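Local coordinates for folylpolyglutamate synthase protein FOLC (Mycobacterium tuberculosis, PDB 2VOS) that probably adds L-glutamate, at the expense of ATP, to dihydropteroate to make dihydrofolate and then repeatedly to tetrahydrofolate to build folylpolyglutamates, at residues H68-T72 with K216-I220; I197-H201 with H354-G358; G283-I289 with Q320-V326. All coordinates share one frame; numbering follows the deposited sequence.

Interaction 1 of 3, residues H68-T72 with K216-I220; sequences HIAGT and KAGII. With GOL (glycerol), chain H.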
ATOM      1  N   HIS A  68      13.608   1.726  -0.336  1.00 27.51           N
ATOM      2  CA  HIS A  68      12.735   2.764  -0.835  1.00 28.05           C
ATOM      3  C   HIS A  68      11.846   2.127  -1.880  1.00 27.24           C
ATOM      4  O   HIS A  68      12.314   1.490  -2.819  1.00 28.49           O
ATOM      5  CB  HIS A  68      13.578   3.915  -1.414  1.00 27.75           C
ATOM      6  CG  HIS A  68      12.827   5.209  -1.563  1.00 30.81           C
ATOM      7  ND1 HIS A  68      13.374   6.327  -2.157  1.00 29.18           N
ATOM      8  CD2 HIS A  68      11.581   5.567  -1.163  1.00 28.00           C
ATOM      9  CE1 HIS A  68      12.495   7.316  -2.123  1.00 32.90           C
ATOM     10  NE2 HIS A  68      11.401   6.883  -1.516  1.00 28.03           N
ATOM     11  N   ILE A  69      10.530   2.269  -1.733  1.00 25.83           N
ATOM     12  CA  ILE A  69       9.630   1.470  -2.535  1.00 24.48           C
ATOM     13  C   ILE A  69       8.628   2.319  -3.339  1.00 25.93           C
ATOM     14  O   ILE A  69       7.892   3.146  -2.757  1.00 26.28           O
ATOM     15  CB  ILE A  69       8.825   0.462  -1.603  1.00 25.14           C
ATOM     16  CG1 ILE A  69       9.817  -0.482  -0.862  1.00 24.24           C
ATOM     17  CG2 ILE A  69       7.784  -0.289  -2.373  1.00 22.69           C
ATOM     18  CD1 ILE A  69       9.227  -1.030   0.485  1.00 22.93           C
ATOM     19  N   ALA A  70       8.597   2.099  -4.666  1.00 26.16           N
ATOM     20  CA  ALA A  70       7.648   2.812  -5.569  1.00 26.36           C
ATOM     21  C   ALA A  70       6.953   1.784  -6.405  1.00 26.64           C
ATOM     22  O   ALA A  70       7.307   0.578  -6.371  1.00 25.30           O
ATOM     23  CB  ALA A  70       8.400   3.829  -6.431  1.00 25.76           C
ATOM     24  N   GLY A  71       5.886   2.194  -7.098  1.00 26.37           N
ATOM     25  CA  GLY A  71       5.194   1.284  -7.995  1.00 27.77           C
ATOM     26  C   GLY A  71       3.725   1.597  -7.921  1.00 27.99           C
ATOM     27  O   GLY A  71       3.344   2.538  -7.220  1.00 29.04           O
ATOM     28  N   THR A  72       2.887   0.812  -8.591  1.00 28.90           N
ATOM     29  CA  THR A  72       1.467   1.089  -8.576  1.00 27.74           C
ATOM     30  C   THR A  72       0.710   0.211  -7.627  1.00 29.76           C
ATOM     31  O   THR A  72      -0.194   0.689  -6.951  1.00 29.70           O
ATOM     32  CB  THR A  72       0.829   0.928  -9.980  1.00 28.78           C
ATOM     33  OG1 THR A  72       1.533   1.817 -10.866  1.00 27.53           O
ATOM     34  CG2 THR A  72      -0.616   1.391  -9.911  1.00 28.20           C
ATOM     35  N   LYS A 216       8.397   7.110 -11.465  1.00 42.08           N
ATOM     36  CA  LYS A 216       8.693   6.169 -10.354  1.00 43.60           C
ATOM     37  C   LYS A 216      10.170   5.826 -10.293  1.00 44.00           C
ATOM     38  O   LYS A 216      10.700   5.570  -9.214  1.00 45.15           O
ATOM     39  CB  LYS A 216       7.863   4.898 -10.469  1.00 43.05           C
ATOM     40  CG  LYS A 216       6.359   5.261 -10.590  1.00 44.98           C
ATOM     41  CD  LYS A 216       5.515   3.999 -10.568  1.00 45.02           C
ATOM     42  CE  LYS A 216       4.034   4.312 -10.858  1.00 46.97           C
ATOM     43  NZ  LYS A 216       3.458   5.188  -9.777  1.00 40.91           N
ATOM     44  N   ALA A 217      10.824   5.778 -11.458  1.00 42.27           N
ATOM     45  CA  ALA A 217      12.231   5.456 -11.527  1.00 41.89           C
ATOM     46  C   ALA A 217      13.060   6.527 -10.845  1.00 42.28           C
ATOM     47  O   ALA A 217      14.239   6.293 -10.547  1.00 42.82           O
ATOM     48  CB  ALA A 217      12.669   5.308 -12.972  1.00 42.03           C
ATOM     49  N   GLY A 218      12.479   7.704 -10.606  1.00 41.90           N
ATOM     50  CA  GLY A 218      13.245   8.773  -9.961  1.00 41.61           C
ATOM     51  C   GLY A 218      13.735   8.419  -8.550  1.00 42.25           C
ATOM     52  O   GLY A 218      14.553   9.136  -7.990  1.00 42.95           O
ATOM     53  N   ILE A 219      13.299   7.296  -7.967  1.00 39.73           N
ATOM     54  CA  ILE A 219      13.838   6.961  -6.654  1.00 39.65           C
ATOM     55  C   ILE A 219      15.136   6.140  -6.761  1.00 40.16           C
ATOM     56  O   ILE A 219      15.790   5.836  -5.737  1.00 40.70           O
ATOM     57  CB  ILE A 219      12.785   6.220  -5.727  1.00 39.04           C
ATOM     58  CG1 ILE A 219      12.506   4.784  -6.251  1.00 39.06           C
ATOM     59  CG2 ILE A 219      11.510   7.086  -5.565  1.00 36.34           C
ATOM     60  CD1 ILE A 219      11.974   3.820  -5.161  1.00 38.00           C
ATOM     61  N   ILE A 220      15.488   5.732  -7.974  1.00 38.96           N
ATOM     62  CA  ILE A 220      16.734   4.994  -8.156  1.00 40.42           C
ATOM     63  C   ILE A 220      17.832   6.064  -8.346  1.00 42.65           C
ATOM     64  O   ILE A 220      17.855   6.722  -9.394  1.00 41.95           O
ATOM     65  CB  ILE A 220      16.671   4.093  -9.448  1.00 40.80           C
ATOM     66  CG1 ILE A 220      15.489   3.095  -9.401  1.00 41.00           C
ATOM     67  CG2 ILE A 220      17.998   3.353  -9.681  1.00 36.89           C
ATOM     68  CD1 ILE A 220      15.087   2.517 -10.801  1.00 37.65           C
TER
HETATM   69  C1  GOL H1496      -0.768   7.005 -12.710  1.00 39.32           C
HETATM   70  O1  GOL H1496      -1.923   6.288 -13.113  1.00 37.72           O
HETATM   71  C2  GOL H1496      -0.261   6.432 -11.394  1.00 36.74           C
HETATM   72  O2  GOL H1496      -1.194   6.617 -10.328  1.00 33.41           O
HETATM   73  C3  GOL H1496       0.070   4.948 -11.587  1.00 37.75           C
HETATM   74  O3  GOL H1496       0.750   4.521 -10.419  1.00 40.15           O
HETATM   75  O   HOH W   1      16.073   6.834  -3.023  1.00 28.76           O
HETATM   76  O   HOH W   2       5.061   5.097  -6.995  1.00 36.10           O

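Interaction 2 of 3, residues I197-H201 with H354-G358; sequences ISIDH and HNPAG. With MG (magnesium ion), chain C; CO (cobalt (II) ion), chain F; ADP (adenosine-5'-diphosphate), chain B.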
ATOM      1  N   ILE A 197       3.799  -1.735 -12.151  1.00 41.35           N
ATOM      2  CA  ILE A 197       3.241  -0.445 -12.553  1.00 40.79           C
ATOM      3  C   ILE A 197       2.044  -0.618 -13.518  1.00 41.24           C
ATOM      4  O   ILE A 197       2.097  -1.434 -14.445  1.00 41.47           O
ATOM      5  CB  ILE A 197       4.371   0.401 -13.181  1.00 40.98           C
ATOM      6  CG1 ILE A 197       5.409   0.748 -12.095  1.00 40.56           C
ATOM      7  CG2 ILE A 197       3.804   1.640 -13.855  1.00 39.59           C
ATOM      8  CD1 ILE A 197       6.744   1.242 -12.679  1.00 39.33           C
ATOM      9  N   SER A 198       0.971   0.148 -13.321  1.00 40.02           N
ATOM     10  CA  SER A 198      -0.194   0.140 -14.223  1.00 41.25           C
ATOM     11  C   SER A 198      -0.915   1.443 -13.964  1.00 40.93           C
ATOM     12  O   SER A 198      -0.316   2.356 -13.429  1.00 43.08           O
ATOM     13  CB  SER A 198      -1.107  -1.059 -13.976  1.00 40.54           C
ATOM     14  OG  SER A 198      -1.568  -1.015 -12.646  1.00 42.82           O
ATOM     15  N   ILE A 199      -2.185   1.546 -14.309  1.00 41.72           N
ATOM     16  CA  ILE A 199      -2.914   2.814 -14.123  1.00 41.88           C
ATOM     17  C   ILE A 199      -3.581   2.792 -12.745  1.00 40.58           C
ATOM     18  O   ILE A 199      -4.064   1.763 -12.269  1.00 40.70           O
ATOM     19  CB  ILE A 199      -3.994   2.982 -15.155  1.00 41.78           C
ATOM     20  CG1 ILE A 199      -3.389   3.173 -16.576  1.00 46.25           C
ATOM     21  CG2 ILE A 199      -4.926   4.184 -14.809  1.00 44.30           C
ATOM     22  CD1 ILE A 199      -2.329   4.291 -16.676  1.00 47.51           C
ATOM     23  N   ASP A 200      -3.604   3.937 -12.098  1.00 40.31           N
ATOM     24  CA  ASP A 200      -4.367   4.050 -10.865  1.00 39.07           C
ATOM     25  C   ASP A 200      -5.031   5.384 -10.851  1.00 38.13           C
ATOM     26  O   ASP A 200      -6.224   5.465 -10.988  1.00 38.27           O
ATOM     27  CB  ASP A 200      -3.431   3.884  -9.683  1.00 39.86           C
ATOM     28  CG  ASP A 200      -4.077   4.279  -8.363  1.00 42.67           C
ATOM     29  OD1 ASP A 200      -5.271   4.447  -8.247  1.00 48.51           O
ATOM     30  OD2 ASP A 200      -3.366   4.477  -7.424  1.00 49.34           O
ATOM     31  N   HIS A 201      -4.253   6.440 -10.670  1.00 38.64           N
ATOM     32  CA  HIS A 201      -4.755   7.812 -10.765  1.00 37.83           C
ATOM     33  C   HIS A 201      -5.042   8.202 -12.210  1.00 36.53           C
ATOM     34  O   HIS A 201      -4.187   8.091 -13.057  1.00 37.20           O
ATOM     35  CB  HIS A 201      -3.725   8.790 -10.163  1.00 37.72           C
ATOM     36  CG  HIS A 201      -4.210  10.193 -10.182  1.00 38.89           C
ATOM     37  ND1 HIS A 201      -5.140  10.663  -9.275  1.00 41.22           N
ATOM     38  CD2 HIS A 201      -3.987  11.206 -11.058  1.00 44.04           C
ATOM     39  CE1 HIS A 201      -5.457  11.908  -9.584  1.00 44.10           C
ATOM     40  NE2 HIS A 201      -4.783  12.257 -10.669  1.00 41.96           N
ATOM     41  N   HIS A 354      -8.354  -0.330  -5.579  1.00 42.33           N
ATOM     42  CA  HIS A 354      -8.856   0.954  -6.053  1.00 42.84           C
ATOM     43  C   HIS A 354      -8.291   1.258  -7.467  1.00 42.11           C
ATOM     44  O   HIS A 354      -8.220   2.444  -7.904  1.00 41.15           O
ATOM     45  CB  HIS A 354      -8.496   2.083  -5.093  1.00 41.24           C
ATOM     46  CG  HIS A 354      -7.037   2.237  -4.896  1.00 43.48           C
ATOM     47  ND1 HIS A 354      -6.381   1.695  -3.814  1.00 46.09           N
ATOM     48  CD2 HIS A 354      -6.092   2.832  -5.654  1.00 41.65           C
ATOM     49  CE1 HIS A 354      -5.100   1.988  -3.893  1.00 44.77           C
ATOM     50  NE2 HIS A 354      -4.898   2.674  -4.997  1.00 46.45           N
ATOM     51  N   ASN A 355      -7.921   0.190  -8.182  1.00 41.66           N
ATOM     52  CA  ASN A 355      -7.562   0.348  -9.585  1.00 40.95           C
ATOM     53  C   ASN A 355      -7.818  -0.997 -10.298  1.00 40.99           C
ATOM     54  O   ASN A 355      -8.087  -2.003  -9.648  1.00 41.56           O
ATOM     55  CB  ASN A 355      -6.102   0.833  -9.769  1.00 40.31           C
ATOM     56  CG  ASN A 355      -5.040  -0.287  -9.418  1.00 43.13           C
ATOM     57  OD1 ASN A 355      -5.359  -1.220  -8.716  1.00 44.54           O
ATOM     58  ND2 ASN A 355      -3.840  -0.201  -9.963  1.00 43.91           N
ATOM     59  N   PRO A 356      -7.744  -1.013 -11.638  1.00 41.48           N
ATOM     60  CA  PRO A 356      -8.120  -2.245 -12.352  1.00 41.70           C
ATOM     61  C   PRO A 356      -7.207  -3.409 -11.999  1.00 43.27           C
ATOM     62  O   PRO A 356      -7.720  -4.484 -11.731  1.00 43.42           O
ATOM     63  CB  PRO A 356      -7.968  -1.873 -13.824  1.00 41.40           C
ATOM     64  CG  PRO A 356      -8.366  -0.398 -13.828  1.00 41.15           C
ATOM     65  CD  PRO A 356      -7.684   0.146 -12.541  1.00 40.54           C
ATOM     66  N   ALA A 357      -5.883  -3.213 -12.007  1.00 44.40           N
ATOM     67  CA  ALA A 357      -4.973  -4.287 -11.594  1.00 44.08           C
ATOM     68  C   ALA A 357      -5.301  -4.868 -10.190  1.00 44.79           C
ATOM     69  O   ALA A 357      -5.318  -6.093 -10.040  1.00 43.32           O
ATOM     70  CB  ALA A 357      -3.522  -3.855 -11.655  1.00 44.47           C
ATOM     71  N   GLY A 358      -5.536  -4.016  -9.176  1.00 43.37           N
ATOM     72  CA  GLY A 358      -5.878  -4.509  -7.859  1.00 43.13           C
ATOM     73  C   GLY A 358      -7.252  -5.199  -7.828  1.00 44.56           C
ATOM     74  O   GLY A 358      -7.422  -6.217  -7.134  1.00 46.28           O
TER
HETATM   75 MG    MG C1491      -3.024   3.301  -5.546  1.00 39.43          MG
HETATM   76 CO    CO F1494      -4.361  14.391 -11.569  1.00 50.26          CO
HETATM   77  PB  ADP B1490      -0.021   0.168  -2.749  1.00 32.04           P
HETATM   78  O1B ADP B1490       0.665   0.518  -1.455  1.00 29.25           O
HETATM   79  O2B ADP B1490      -1.272   0.967  -2.986  1.00 33.59           O
HETATM   80  O3B ADP B1490       0.857   0.060  -3.959  1.00 30.87           O
HETATM   81  PA  ADP B1490      -1.046  -2.258  -1.387  1.00 32.77           P
HETATM   82  O1A ADP B1490      -1.689  -1.327  -0.370  1.00 31.51           O
HETATM   83  O2A ADP B1490      -0.209  -3.478  -1.039  1.00 26.12           O
HETATM   84  O3A ADP B1490      -0.458  -1.395  -2.649  1.00 31.81           O
HETATM   85  O5' ADP B1490      -2.340  -2.908  -2.122  1.00 35.29           O
HETATM   86  C5' ADP B1490      -3.506  -2.178  -2.533  1.00 33.51           C
HETATM   87  C4' ADP B1490      -4.413  -3.210  -3.239  1.00 39.19           C
HETATM   88  O4' ADP B1490      -3.753  -3.663  -4.453  1.00 34.70           O
HETATM   89  C3' ADP B1490      -4.596  -4.518  -2.474  1.00 41.59           C
HETATM   90  O3' ADP B1490      -5.823  -4.531  -1.772  1.00 47.10           O
HETATM   91  C2' ADP B1490      -4.706  -5.640  -3.468  1.00 42.55           C
HETATM   92  O2' ADP B1490      -6.064  -5.581  -4.023  1.00 48.77           O
HETATM   93  C1' ADP B1490      -3.894  -5.097  -4.614  1.00 37.44           C
HETATM   94  N9  ADP B1490      -2.485  -5.573  -4.725  1.00 34.80           N
HETATM   95  C8  ADP B1490      -1.451  -5.570  -3.817  1.00 32.19           C
HETATM   96  N7  ADP B1490      -0.319  -6.056  -4.406  1.00 31.85           N
HETATM   97  C5  ADP B1490      -0.613  -6.260  -5.724  1.00 31.30           C
HETATM   98  C6  ADP B1490       0.105  -6.719  -6.918  1.00 33.48           C
HETATM   99  N6  ADP B1490       1.408  -7.064  -6.850  1.00 30.42           N
HETATM  100  N1  ADP B1490      -0.611  -6.826  -8.043  1.00 30.70           N
HETATM  101  C2  ADP B1490      -1.935  -6.557  -8.180  1.00 31.87           C
HETATM  102  N3  ADP B1490      -2.673  -6.097  -7.135  1.00 32.58           N
HETATM  103  C4  ADP B1490      -2.041  -5.964  -5.923  1.00 34.00           C
HETATM  104  O   HOH W   3      -4.392  -1.039 -13.091  1.00 32.06           O
HETATM  105  O   HOH W   4      -7.808   3.482 -10.699  1.00 28.88           O
HETATM  106  O   HOH W   5      -3.413   5.113  -5.059  1.00 43.24           O
HETATM  107  O   HOH W   6      -2.490   1.006  -5.481  1.00 59.95           O
HETATM  108  O   HOH W   7      -2.287  14.082 -11.769  1.00 44.39           O
HETATM  109  O   HOH W   8      -6.115  14.272 -11.462  1.00 33.78           O

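Interaction 3 of 3, residues G283-I289 with Q320-V326; sequences GGVYSDI and QLDGDAV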
ATOM      1  N   GLY A 283      20.241 -15.170  -3.334  1.00 43.49           N
ATOM      2  CA  GLY A 283      21.194 -16.072  -2.723  1.00 43.54           C
ATOM      3  C   GLY A 283      20.800 -17.546  -2.765  1.00 44.61           C
ATOM      4  O   GLY A 283      21.514 -18.395  -2.221  1.00 45.39           O
ATOM      5  N   GLY A 284      19.704 -17.892  -3.441  1.00 43.35           N
ATOM      6  CA  GLY A 284      19.373 -19.306  -3.615  1.00 43.88           C
ATOM      7  C   GLY A 284      17.891 -19.619  -3.416  1.00 44.03           C
ATOM      8  O   GLY A 284      17.046 -18.716  -3.386  1.00 43.18           O
ATOM      9  N   VAL A 285      17.573 -20.897  -3.251  1.00 43.00           N
ATOM     10  CA  VAL A 285      16.201 -21.318  -3.101  1.00 43.60           C
ATOM     11  C   VAL A 285      15.788 -21.385  -1.619  1.00 44.30           C
ATOM     12  O   VAL A 285      16.470 -21.986  -0.795  1.00 44.33           O
ATOM     13  CB  VAL A 285      16.001 -22.687  -3.752  1.00 44.41           C
ATOM     14  CG1 VAL A 285      14.552 -23.183  -3.603  1.00 42.26           C
ATOM     15  CG2 VAL A 285      16.418 -22.616  -5.224  1.00 45.41           C
ATOM     16  N   TYR A 286      14.667 -20.753  -1.272  1.00 43.55           N
ATOM     17  CA  TYR A 286      14.138 -20.825   0.061  1.00 41.83           C
ATOM     18  C   TYR A 286      12.814 -21.584  -0.029  1.00 41.85           C
ATOM     19  O   TYR A 286      11.949 -21.191  -0.787  1.00 42.28           O
ATOM     20  CB  TYR A 286      13.910 -19.418   0.614  1.00 41.75           C
ATOM     21  CG  TYR A 286      15.158 -18.511   0.646  1.00 43.52           C
ATOM     22  CD1 TYR A 286      15.916 -18.345   1.807  1.00 47.63           C
ATOM     23  CD2 TYR A 286      15.568 -17.852  -0.481  1.00 44.05           C
ATOM     24  CE1 TYR A 286      17.073 -17.514   1.827  1.00 50.91           C
ATOM     25  CE2 TYR A 286      16.719 -17.030  -0.480  1.00 49.90           C
ATOM     26  CZ  TYR A 286      17.448 -16.845   0.689  1.00 51.24           C
ATOM     27  OH  TYR A 286      18.551 -15.986   0.685  1.00 58.44           O
ATOM     28  N   SER A 287      12.642 -22.648   0.765  1.00 42.02           N
ATOM     29  CA  SER A 287      11.476 -23.576   0.655  1.00 43.01           C
ATOM     30  C   SER A 287      10.515 -23.515   1.839  1.00 42.03           C
ATOM     31  O   SER A 287      10.901 -23.060   2.874  1.00 41.09           O
ATOM     32  CB  SER A 287      11.995 -25.011   0.558  1.00 43.19           C
ATOM     33  OG  SER A 287      12.867 -25.104  -0.567  1.00 50.03           O
ATOM     34  N   ASP A 288       9.297 -24.029   1.676  1.00 42.41           N
ATOM     35  CA  ASP A 288       8.309 -24.116   2.748  1.00 44.16           C
ATOM     36  C   ASP A 288       8.073 -22.775   3.428  1.00 42.01           C
ATOM     37  O   ASP A 288       8.005 -22.692   4.654  1.00 40.74           O
ATOM     38  CB  ASP A 288       8.727 -25.130   3.816  1.00 46.14           C
ATOM     39  CG  ASP A 288       7.487 -25.664   4.688  1.00 57.56           C
ATOM     40  OD1 ASP A 288       6.317 -25.751   4.130  1.00 64.60           O
ATOM     41  OD2 ASP A 288       7.694 -26.040   5.919  1.00 63.71           O
ATOM     42  N   ILE A 289       7.979 -21.722   2.631  1.00 40.19           N
ATOM     43  CA  ILE A 289       7.607 -20.447   3.157  1.00 39.78           C
ATOM     44  C   ILE A 289       6.078 -20.381   3.306  1.00 40.68           C
ATOM     45  O   ILE A 289       5.359 -20.409   2.295  1.00 41.46           O
ATOM     46  CB  ILE A 289       8.081 -19.344   2.257  1.00 40.72           C
ATOM     47  CG1 ILE A 289       9.611 -19.282   2.322  1.00 40.18           C
ATOM     48  CG2 ILE A 289       7.495 -17.982   2.746  1.00 39.53           C
ATOM     49  CD1 ILE A 289      10.223 -18.465   1.210  1.00 38.27           C
ATOM     50  N   GLN A 320      23.644 -16.681   1.255  1.00 46.32           N
ATOM     51  CA  GLN A 320      22.222 -16.786   1.479  1.00 47.08           C
ATOM     52  C   GLN A 320      21.782 -16.273   2.874  1.00 45.14           C
ATOM     53  O   GLN A 320      22.459 -16.495   3.888  1.00 45.26           O
ATOM     54  CB  GLN A 320      21.811 -18.262   1.265  1.00 48.61           C
ATOM     55  CG  GLN A 320      20.301 -18.450   0.988  1.00 51.42           C
ATOM     56  CD  GLN A 320      19.970 -19.866   0.464  1.00 58.99           C
ATOM     57  OE1 GLN A 320      20.851 -20.729   0.325  1.00 59.58           O
ATOM     58  NE2 GLN A 320      18.688 -20.095   0.165  1.00 60.60           N
ATOM     59  N   LEU A 321      20.625 -15.636   2.959  1.00 44.75           N
ATOM     60  CA  LEU A 321      20.077 -15.281   4.286  1.00 42.81           C
ATOM     61  C   LEU A 321      19.682 -16.565   5.031  1.00 42.00           C
ATOM     62  O   LEU A 321      19.301 -17.520   4.400  1.00 41.28           O
ATOM     63  CB  LEU A 321      18.831 -14.409   4.129  1.00 42.99           C
ATOM     64  CG  LEU A 321      18.937 -13.029   3.467  1.00 41.74           C
ATOM     65  CD1 LEU A 321      17.532 -12.427   3.400  1.00 39.74           C
ATOM     66  CD2 LEU A 321      19.890 -12.159   4.262  1.00 43.38           C
ATOM     67  N   ASP A 322      19.744 -16.579   6.358  1.00 42.26           N
ATOM     68  CA  ASP A 322      19.280 -17.732   7.171  1.00 42.96           C
ATOM     69  C   ASP A 322      17.859 -18.098   6.741  1.00 42.46           C
ATOM     70  O   ASP A 322      16.977 -17.288   6.932  1.00 43.26           O
ATOM     71  CB  ASP A 322      19.176 -17.270   8.606  1.00 44.49           C
ATOM     72  CG  ASP A 322      18.768 -18.368   9.559  1.00 48.39           C
ATOM     73  OD1 ASP A 322      18.337 -19.466   9.152  1.00 52.05           O
ATOM     74  OD2 ASP A 322      18.979 -18.147  10.758  1.00 56.13           O
ATOM     75  N   GLY A 323      17.628 -19.299   6.212  1.00 41.59           N
ATOM     76  CA  GLY A 323      16.271 -19.706   5.780  1.00 39.99           C
ATOM     77  C   GLY A 323      15.214 -19.733   6.893  1.00 38.30           C
ATOM     78  O   GLY A 323      14.041 -19.453   6.641  1.00 37.99           O
ATOM     79  N   ASP A 324      15.609 -20.074   8.126  1.00 36.97           N
ATOM     80  CA  ASP A 324      14.654 -20.016   9.256  1.00 36.29           C
ATOM     81  C   ASP A 324      14.193 -18.585   9.500  1.00 36.75           C
ATOM     82  O   ASP A 324      13.040 -18.366   9.872  1.00 36.93           O
ATOM     83  CB  ASP A 324      15.291 -20.551  10.551  1.00 34.68           C
ATOM     84  CG  ASP A 324      15.556 -22.050  10.491  1.00 36.13           C
ATOM     85  OD1 ASP A 324      15.131 -22.706   9.498  1.00 35.88           O
ATOM     86  OD2 ASP A 324      16.168 -22.612  11.421  1.00 30.34           O
ATOM     87  N   ALA A 325      15.097 -17.606   9.342  1.00 35.30           N
ATOM     88  CA  ALA A 325      14.694 -16.221   9.589  1.00 37.41           C
ATOM     89  C   ALA A 325      13.757 -15.744   8.457  1.00 37.79           C
ATOM     90  O   ALA A 325      12.753 -15.011   8.659  1.00 38.53           O
ATOM     91  CB  ALA A 325      15.957 -15.320   9.667  1.00 38.10           C
ATOM     92  N   VAL A 326      14.070 -16.159   7.225  1.00 38.62           N
ATOM     93  CA  VAL A 326      13.171 -15.818   6.111  1.00 37.76           C
ATOM     94  C   VAL A 326      11.770 -16.466   6.352  1.00 38.64           C
ATOM     95  O   VAL A 326      10.770 -15.821   6.149  1.00 37.51           O
ATOM     96  CB  VAL A 326      13.743 -16.315   4.791  1.00 39.61           C
ATOM     97  CG1 VAL A 326      12.686 -16.316   3.665  1.00 39.61           C
ATOM     98  CG2 VAL A 326      15.110 -15.541   4.423  1.00 37.13           C
TER

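Interaction 1 of 3, residues H68-T72 with K216-I220
Apolar contact centres on Ile219, both of whose branches lie on His68. Its CD1 lies over one face of the His68 ring, 4.2 Å from the ring centroid and 23° off the normal, a CH-pi contact displaced toward the rim. The other branch, CG2, reaches His68 CE1 at 3.6 Å. With CG1 set between the backbone N and carbonyl carbon of Ile219 (chi1 70°), CD1 also comes to 3.3 Å from His68 O and meets Ala70 CB at 3.8 Å.

The strand 66-70 is a central, parallel strand of the P-loop-type middle domain, and it runs out through Gly71 and Thr72 into the nucleotide-binding loop; helix 209-217 and the type I turn Ala217 to Ile220 pack alongside its end. The backbone angles of Gly71 by themselves call for glycine.

Polar contacts are mediated at both ends. Water 1 lies in the plane of the His68 ring at its edge, bonded to ND1 and donating to Ile219 O, while His68 NE2 is hydrogen-bonded to Thr184 OG1. Water 2 accepts from Gly71 N and from Lys216 NZ. Lys216 runs extended past Gly71 and bends at its last torsion (chi4 -64°), and its NZ donates at 2.9 Å to O3 of a glycerol, probably from the crystallisation liquor. The same O3 is hydrogen-bonded to Thr72 OG1, also at 2.9 Å.

Interaction 2 of 3, residues I197-H201 with H354-G358
Asp200 and His354 meet at a magnesium ion, one ligand from the Mur ligase middle domain and the other from the glutamate ligase domain, so the metal site bridges the cleft in which ADP lies. Asp200 OD2 binds the ion at 2.2 Å and His354 NE2 at 2.1 Å; waters 5 and 6 are further ligands, and water 6 donates to ADP O2B, linking the metal to the beta-phosphate. Carboxylate and imidazole are turned 47° against each other, with Asp200 CG in the ring plane at the imidazole edge and OD1 3.2 Å from His354 CD2.

Next out are the groups that hold these ligands. Asp200 OD1 forms a salt bridge with Lys385, and His354 ND1 is bonded to Ala352 O, which fixes the rotation of the ring. Water 4 joins the backbones by donating to both Asp200 O and His354 O.

Asn355 fastens the loop 197-201 to the start of helix 356-368. Its CG stands between backbone N and carbonyl carbon (chi1 72°), and the two ends of the amide serve different segments: ND2 donates to Ile199 O at 3.0 Å, tilted 32° from that carbonyl's plane, and also bonds Asn73 of the ADP site, whereas Asn355 is the N-cap residue of helix 356-368, and its OD1 accepts from Gly358 N. Water 3 adds a second tie, bonded to Ser198 OG, donating to Ile199 O and accepting from Ala357 N. Beside it Ser198 OG touches the methyl CB of Ala357 at 3.6 Å.

Interaction 3 of 3, residues G283-I289 with Q320-V326
The edge strand 284-291 passes over the loop 320-322 and the first turn of helix 323-331, the backbones being nearest at Gly283 and Gln320, with CA atoms 4.4 Å apart, and wider by Ile289 and Val326. Tyr286 and Gln320 approach from opposite directions. The amide of Gln320 stands almost perpendicular to the phenol ring, 85° between the planes, and places NE2 over the ring centre, 3.4 Å above its plane. Gln320 has CG anti to N (chi1 -160°) and an extended chain beyond, which carries NE2 across the ring to donate to Val285 O at 3.1 Å. That acceptor lies in the amide plane of Gln320, but the donor sits well above the carbonyl plane of Val285, and the N-H...O angle is 137°.

At the hydroxyl end of the ring, Gln320 CG comes within 3.0 Å of Tyr286 OH, which accepts from Leu321 N at 3.1 Å and is also hydrogen-bonded to Glu310 of helix 296-312, so the hydroxyl is gripped from two elements. Leu321 O lies in the ring plane at an edge. Val326 crosses the tyrosine at about a right angle, its CG2 3.8 Å from CE1, while its other methyl, CG1, meets Ile289 CD1 at 4.1 Å. Both Tyr286 and Val326 also touch Leu306 of helix 296-312.

Asp322 caps helix 323-331, OD1 accepting from Asp324 N. The whole is a sheet-on-helix contact: the outer strand of the three-stranded antiparallel sheet 264-291 laid against an N-capped helix start, toward the edge of the chain.

How the interactions relate
Interactions 1 and 2 are neighbours in the nucleotide-binding region: Thr72 OG1 bonds to Ser198 N, Lys216 CD packs on Ile197 CG1, and Thr72 CG2 meets Asn355 ND2. Interaction 1 is buried and lies within the P-loop-type domain, pairing apolar contacts with water bridges. Interaction 2, partly buried, spans two domains and relies on a shared metal, one direct side-chain-to-backbone bond and water bridges. Interaction 3 lies toward the periphery, its centre about 26 Å from that of interaction 1 and about 31 Å from that of interaction 2, and touches neither. It joins a separate small sheet to a helix start, using two direct hydrogen bonds and an amide over an aromatic face.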